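Local coordinates for pheromome Binding Protein (Epiphyas postvittana, PDB 6VQ5), which probably binds odorants or pheromones and carries them, as a small all-helical insect odorant-binding protein, at residues A[34-39]-A[113-118]; A[17-22]-A[52-57]. All blocks are in the same frame, centred on the assembly; numbering follows the deposited sequence.

Contact 1. Residues A[34-39]-A[113-118]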
loop_
_atom_site.group_PDB
_atom_site.type_symbol
_atom_site.label_atom_id
_atom_site.label_comp_id
_atom_site.label_asym_id
_atom_site.label_seq_id
_atom_site.Cartn_x
_atom_site.Cartn_y
_atom_site.Cartn_z
ATOM N N TYR A 34 -1.060 6.718 -9.173
ATOM C CA TYR A 34 -0.139 6.643 -10.337
ATOM C C TYR A 34 1.201 7.299 -9.969
ATOM O O TYR A 34 2.275 6.723 -10.210
ATOM C CB TYR A 34 -0.768 7.321 -11.554
ATOM C CG TYR A 34 0.118 7.324 -12.769
ATOM C CD1 TYR A 34 0.266 6.186 -13.542
ATOM C CD2 TYR A 34 0.836 8.453 -13.123
ATOM C CE1 TYR A 34 1.072 6.180 -14.669
ATOM C CE2 TYR A 34 1.641 8.467 -14.252
ATOM C CZ TYR A 34 1.760 7.326 -15.027
ATOM O OH TYR A 34 2.556 7.303 -16.134
ATOM N N ASN A 35 1.139 8.480 -9.357
ATOM C CA ASN A 35 2.330 9.261 -8.934
ATOM C C ASN A 35 3.111 8.471 -7.880
ATOM O O ASN A 35 4.311 8.245 -8.066
ATOM C CB ASN A 35 1.910 10.658 -8.484
ATOM C CG ASN A 35 1.585 11.538 -9.670
ATOM O OD1 ASN A 35 1.963 11.235 -10.799
ATOM N ND2 ASN A 35 0.878 12.617 -9.430
ATOM N N TYR A 36 2.439 8.051 -6.826
ATOM C CA TYR A 36 2.958 7.062 -5.852
ATOM C C TYR A 36 3.735 5.961 -6.582
ATOM O O TYR A 36 4.855 5.625 -6.179
ATOM C CB TYR A 36 1.805 6.413 -5.090
ATOM C CG TYR A 36 2.214 5.180 -4.330
ATOM C CD1 TYR A 36 3.095 5.267 -3.268
ATOM C CD2 TYR A 36 1.731 3.927 -4.670
ATOM C CE1 TYR A 36 3.458 4.144 -2.545
ATOM C CE2 TYR A 36 2.087 2.794 -3.952
ATOM C CZ TYR A 36 2.962 2.901 -2.892
ATOM O OH TYR A 36 3.343 1.798 -2.184
ATOM N N TRP A 37 3.137 5.357 -7.607
ATOM C CA TRP A 37 3.741 4.154 -8.218
ATOM C C TRP A 37 4.981 4.573 -9.017
ATOM O O TRP A 37 5.946 3.765 -9.113
ATOM C CB TRP A 37 2.750 3.341 -9.051
ATOM C CG TRP A 37 3.300 1.963 -9.182
ATOM C CD1 TRP A 37 3.920 1.421 -10.266
ATOM C CD2 TRP A 37 3.473 1.019 -8.111
ATOM N NE1 TRP A 37 4.417 0.184 -9.956
ATOM C CE2 TRP A 37 4.154 -0.094 -8.642
ATOM C CE3 TRP A 37 3.094 0.986 -6.763
ATOM C CZ2 TRP A 37 4.451 -1.221 -7.876
ATOM C CZ3 TRP A 37 3.379 -0.134 -6.005
ATOM C CH2 TRP A 37 4.051 -1.224 -6.557
ATOM N N LYS A 38 4.981 5.792 -9.566
ATOM C CA LYS A 38 6.152 6.258 -10.337
ATOM C C LYS A 38 7.148 6.947 -9.398
ATOM O O LYS A 38 8.131 7.479 -9.884
ATOM C CB LYS A 38 5.691 7.015 -11.584
ATOM C CG LYS A 38 5.504 8.500 -11.448
ATOM C CD LYS A 38 5.183 9.137 -12.777
ATOM C CE LYS A 38 4.708 10.553 -12.563
ATOM N NZ LYS A 38 4.473 11.219 -13.849
ATOM N N GLU A 39 6.898 6.913 -8.096
ATOM C CA GLU A 39 7.837 7.322 -7.023
ATOM C C GLU A 39 7.932 8.851 -6.926
ATOM O O GLU A 39 8.972 9.321 -6.419
ATOM C CB GLU A 39 9.195 6.659 -7.256
ATOM C CG GLU A 39 9.741 5.971 -6.011
ATOM C CD GLU A 39 11.065 5.253 -6.188
ATOM O OE1 GLU A 39 11.630 5.337 -7.296
ATOM O OE2 GLU A 39 11.539 4.631 -5.219
ATOM N N GLU A 113 3.118 6.475 4.806
ATOM C CA GLU A 113 4.566 6.315 5.076
ATOM C C GLU A 113 4.988 4.863 4.804
ATOM O O GLU A 113 5.984 4.656 4.084
ATOM C CB GLU A 113 4.883 6.785 6.501
ATOM C CG GLU A 113 4.809 8.298 6.668
ATOM C CD GLU A 113 5.504 9.074 5.553
ATOM O OE1 GLU A 113 6.740 8.820 5.346
ATOM O OE2 GLU A 113 4.826 9.916 4.878
ATOM N N ILE A 114 4.270 3.878 5.328
ATOM C CA ILE A 114 4.610 2.448 5.055
ATOM C C ILE A 114 4.571 2.224 3.540
ATOM O O ILE A 114 5.494 1.573 3.033
ATOM C CB ILE A 114 3.698 1.472 5.832
ATOM C CG1 ILE A 114 3.943 1.567 7.341
ATOM C CG2 ILE A 114 3.864 0.043 5.333
ATOM C CD1 ILE A 114 2.831 0.995 8.186
ATOM N N ALA A 115 3.559 2.753 2.852
ATOM C CA ALA A 115 3.357 2.541 1.397
ATOM C C ALA A 115 4.547 3.115 0.617
ATOM O O ALA A 115 4.993 2.452 -0.353
ATOM C CB ALA A 115 2.053 3.153 0.946
ATOM N N LYS A 116 5.057 4.278 1.034
ATOM C CA LYS A 116 6.212 4.963 0.389
ATOM C C LYS A 116 7.510 4.197 0.680
ATOM O O LYS A 116 8.303 3.979 -0.248
ATOM C CB LYS A 116 6.326 6.395 0.903
ATOM C CG LYS A 116 5.241 7.331 0.403
ATOM C CD LYS A 116 5.635 8.779 0.543
ATOM C CE LYS A 116 5.488 9.310 1.951
ATOM N NZ LYS A 116 6.036 10.675 2.031
ATOM N N CYS A 117 7.729 3.838 1.938
ATOM C CA CYS A 117 8.852 2.983 2.378
ATOM C C CYS A 117 8.856 1.700 1.540
ATOM O O CYS A 117 9.906 1.351 0.978
ATOM C CB CYS A 117 8.721 2.683 3.863
ATOM S SG CYS A 117 9.959 1.507 4.455
ATOM N N PHE A 118 7.706 1.038 1.444
ATOM C CA PHE A 118 7.520 -0.213 0.665
ATOM C C PHE A 118 7.916 0.021 -0.800
ATOM O O PHE A 118 8.833 -0.639 -1.302
ATOM C CB PHE A 118 6.075 -0.705 0.767
ATOM C CG PHE A 118 5.795 -1.899 -0.096
ATOM C CD1 PHE A 118 6.287 -3.144 0.253
ATOM C CD2 PHE A 118 5.066 -1.769 -1.272
ATOM C CE1 PHE A 118 6.032 -4.249 -0.549
ATOM C CE2 PHE A 118 4.828 -2.867 -2.088
ATOM C CZ PHE A 118 5.299 -4.110 -1.717
#
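Tyr36 reaches across to helix 107-121 and donates a hydrogen bond from OH to Ala115 O, 2.6 Å away. The donor stands above the carbonyl plane, 47° out of it, while the oxygen itself lies in the plane of the phenol ring, at its edge. A tyrosine suits this place because its length spans the gap between the helices and only its tip is polar. The OH end of the ring also touches the Ala115 methyl, with CE1 3.9 Å from CB; so small a residue lets the phenol come close to the helix backbone. Phe118 borders the hydroxyl, its CD2 4.1 Å from Tyr36 OH. The tyrosine ring owes its reach to CG standing anti to the backbone N (chi1 166°). A phenylalanine here would probably leave Ala115 O without this donor and remove the one hydrogen bond between the two segments. Farther out, Tyr41 touches Tyr36; Arg119 bonds Trp37 O through NH2 and makes a cation-pi contact with the Trp37 ring, and Glu39 OE2 bonds Thr120 OG1. Helix 28-37 ends in a Schellman motif, with Glu39 at positive phi as C-prime residue. This is helix-to-helix packing within the all-helical, disulfide-linked PBP/GOBP fold.

Contact 2. Residues A[17-22]-A[52-57]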
loop_
_atom_site.group_PDB
_atom_site.type_symbol
_atom_site.label_atom_id
_atom_site.label_comp_id
_atom_site.label_asym_id
_atom_site.label_seq_id
_atom_site.Cartn_x
_atom_site.Cartn_y
_atom_site.Cartn_z
ATOM N N GLU A 17 -12.552 1.808 -6.175
ATOM C CA GLU A 17 -13.865 2.432 -6.486
ATOM C C GLU A 17 -14.746 2.441 -5.239
ATOM O O GLU A 17 -15.441 3.450 -5.017
ATOM C CB GLU A 17 -14.557 1.696 -7.628
ATOM C CG GLU A 17 -14.009 2.044 -8.999
ATOM C CD GLU A 17 -13.905 3.526 -9.311
ATOM O OE1 GLU A 17 -14.931 4.191 -9.404
ATOM O OE2 GLU A 17 -12.794 4.021 -9.436
ATOM N N GLU A 18 -14.752 1.353 -4.472
ATOM C CA GLU A 18 -15.560 1.281 -3.229
ATOM C C GLU A 18 -15.044 2.361 -2.285
ATOM O O GLU A 18 -15.860 3.190 -1.853
ATOM C CB GLU A 18 -15.494 -0.101 -2.578
ATOM C CG GLU A 18 -16.360 -1.128 -3.272
ATOM C CD GLU A 18 -16.361 -2.487 -2.600
ATOM O OE1 GLU A 18 -15.556 -2.702 -1.680
ATOM O OE2 GLU A 18 -17.215 -3.321 -2.963
ATOM N N CYS A 19 -13.734 2.368 -2.032
ATOM C CA CYS A 19 -13.075 3.305 -1.093
ATOM C C CYS A 19 -13.322 4.744 -1.527
ATOM O O CYS A 19 -13.482 5.603 -0.634
ATOM C CB CYS A 19 -11.595 2.985 -0.983
ATOM S SG CYS A 19 -11.353 1.443 -0.069
ATOM N N LYS A 20 -13.378 4.985 -2.840
ATOM C CA LYS A 20 -13.564 6.344 -3.418
ATOM C C LYS A 20 -14.941 6.851 -2.961
ATOM O O LYS A 20 -15.045 7.999 -2.505
ATOM C CB LYS A 20 -13.365 6.317 -4.941
ATOM C CG LYS A 20 -12.901 7.624 -5.563
ATOM C CD LYS A 20 -13.312 7.822 -7.019
ATOM C CE LYS A 20 -12.890 6.690 -7.935
ATOM N NZ LYS A 20 -13.279 6.942 -9.345
ATOM N N LYS A 21 -15.962 6.005 -3.037
ATOM C CA LYS A 21 -17.365 6.365 -2.661
ATOM C C LYS A 21 -17.519 6.514 -1.123
ATOM O O LYS A 21 -18.010 7.591 -0.655
ATOM C CB LYS A 21 -18.341 5.302 -3.161
ATOM C CG LYS A 21 -18.636 5.335 -4.654
ATOM C CD LYS A 21 -19.747 4.361 -5.023
ATOM C CE LYS A 21 -19.711 3.941 -6.478
ATOM N NZ LYS A 21 -20.966 3.246 -6.877
ATOM N N GLU A 22 -17.068 5.506 -0.370
ATOM C CA GLU A 22 -17.041 5.506 1.118
ATOM C C GLU A 22 -16.373 6.772 1.678
ATOM O O GLU A 22 -16.942 7.320 2.639
ATOM C CB GLU A 22 -16.311 4.274 1.648
ATOM C CG GLU A 22 -16.997 2.981 1.277
ATOM C CD GLU A 22 -16.502 1.771 2.045
ATOM O OE1 GLU A 22 -15.562 1.928 2.865
ATOM O OE2 GLU A 22 -17.055 0.672 1.816
ATOM N N ILE A 52 -5.561 4.050 1.303
ATOM C CA ILE A 52 -4.702 2.826 1.363
ATOM C C ILE A 52 -5.120 1.982 2.574
ATOM O O ILE A 52 -5.121 0.733 2.466
ATOM C CB ILE A 52 -3.207 3.203 1.381
ATOM C CG1 ILE A 52 -2.771 3.812 0.048
ATOM C CG2 ILE A 52 -2.360 1.994 1.724
ATOM C CD1 ILE A 52 -1.515 4.639 0.125
ATOM N N VAL A 53 -5.485 2.633 3.679
ATOM C CA VAL A 53 -6.082 1.941 4.860
ATOM C C VAL A 53 -7.370 1.257 4.398
ATOM O O VAL A 53 -7.478 0.037 4.576
ATOM C CB VAL A 53 -6.326 2.913 6.030
ATOM C CG1 VAL A 53 -7.160 2.291 7.140
ATOM C CG2 VAL A 53 -5.000 3.418 6.569
ATOM N N CYS A 54 -8.283 2.025 3.800
ATOM C CA CYS A 54 -9.596 1.539 3.297
ATOM C C CYS A 54 -9.392 0.316 2.394
ATOM O O CYS A 54 -10.092 -0.692 2.599
ATOM C CB CYS A 54 -10.355 2.617 2.535
ATOM S SG CYS A 54 -11.895 1.977 1.830
ATOM N N MET A 55 -8.479 0.410 1.430
ATOM C CA MET A 55 -8.250 -0.672 0.439
ATOM C C MET A 55 -7.634 -1.874 1.157
ATOM O O MET A 55 -8.063 -3.009 0.865
ATOM C CB MET A 55 -7.351 -0.220 -0.717
ATOM C CG MET A 55 -8.000 0.795 -1.654
ATOM S SD MET A 55 -6.785 1.486 -2.838
ATOM C CE MET A 55 -6.372 0.004 -3.756
ATOM N N SER A 56 -6.698 -1.623 2.075
ATOM C CA SER A 56 -5.960 -2.662 2.846
ATOM C C SER A 56 -6.952 -3.510 3.659
ATOM O O SER A 56 -6.900 -4.749 3.564
ATOM C CB SER A 56 -4.874 -2.038 3.713
ATOM O OG SER A 56 -3.839 -1.467 2.913
ATOM N N LYS A 57 -7.869 -2.863 4.378
ATOM C CA LYS A 57 -8.947 -3.527 5.156
ATOM C C LYS A 57 -9.795 -4.419 4.241
ATOM O O LYS A 57 -9.995 -5.599 4.582
ATOM C CB LYS A 57 -9.814 -2.474 5.848
ATOM C CG LYS A 57 -9.212 -1.927 7.132
ATOM C CD LYS A 57 -9.860 -0.655 7.624
ATOM C CE LYS A 57 -9.424 -0.302 9.031
ATOM N NZ LYS A 57 -10.023 0.973 9.488
#
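Helices 13-23 and 46-58 pass each other here with the axes of segments 17-22 and 52-57 9.3 Å apart at closest approach and their N-to-C directions 129° apart, so they run closer to antiparallel than parallel. The backbones come nearest at Cys19 and Cys54, whose CA atoms are 5.9 Å apart and whose side chains join in a disulfide, a covalent helix-to-helix staple of the kind that characterises the insect odorant-binding fold. Both CB atoms point at the opposite helix, but the two cysteines use different rotamers. Cys19 sets SG anti to its carbonyl carbon, whereas Cys54 sets SG anti to its backbone N (chi1 176°). The sulfurs, Cys19 SG and Cys54 SG, meet at 2.0 Å, and the disulfide torsion of -88° is close to the relaxed right angle. Cysteine suits both positions: CA atoms this close, with both CB atoms directed across, let two short side chains meet in an unstrained bridge.

Met55 flanks the bond on the next residue, its CG 3.8 Å from Cys19 SG. Its thioether chain, bent at chi3, also touches Val15 and Leu16, and Phe12, which lines the pocket holding 2-(2-methoxyethoxy)ethanol. At the solvent side, Glu22 is extended beyond CG and brings OE1 to 3.8 Å from Cys54 SG. The other oxygen of its carboxylate, OE2, forms a salt bridge with Lys58, which also pairs with Glu18, so charges link the same two helices beside the sulfurs. Ile52 and Val53 serve a different neighbour, packing against helix 107-121. On the side of helix 46-58 turned away from helix 13-23, Ser56 OG donates to Ile52 O at 2.6 Å, and Ser56 N approaches that oxygen from the opposite face of the carbonyl plane.

How the contacts relate
The centres of the two contacts lie about 17 Å apart in one small helical domain, and their segments alternate along the chain: 17-22, 34-39, 52-57, 113-118. Four helices take part, 13-23, 28-37, 46-58 and 107-121, of which the first three follow one another in sequence. Contact 2 ties the first to the third; contact 1 holds the second to the last. The two pairs meet where Ile52 CD1 packs 4.0 Å from Ala115 CB, so helix 46-58 leans on helix 107-121. Cys50-Cys108 joins that pair covalently and Cys97-Cys117 adds helix 84-100; with Cys19-Cys54 they make the three interlocking disulfides that characterise the PBP/GOBP fold.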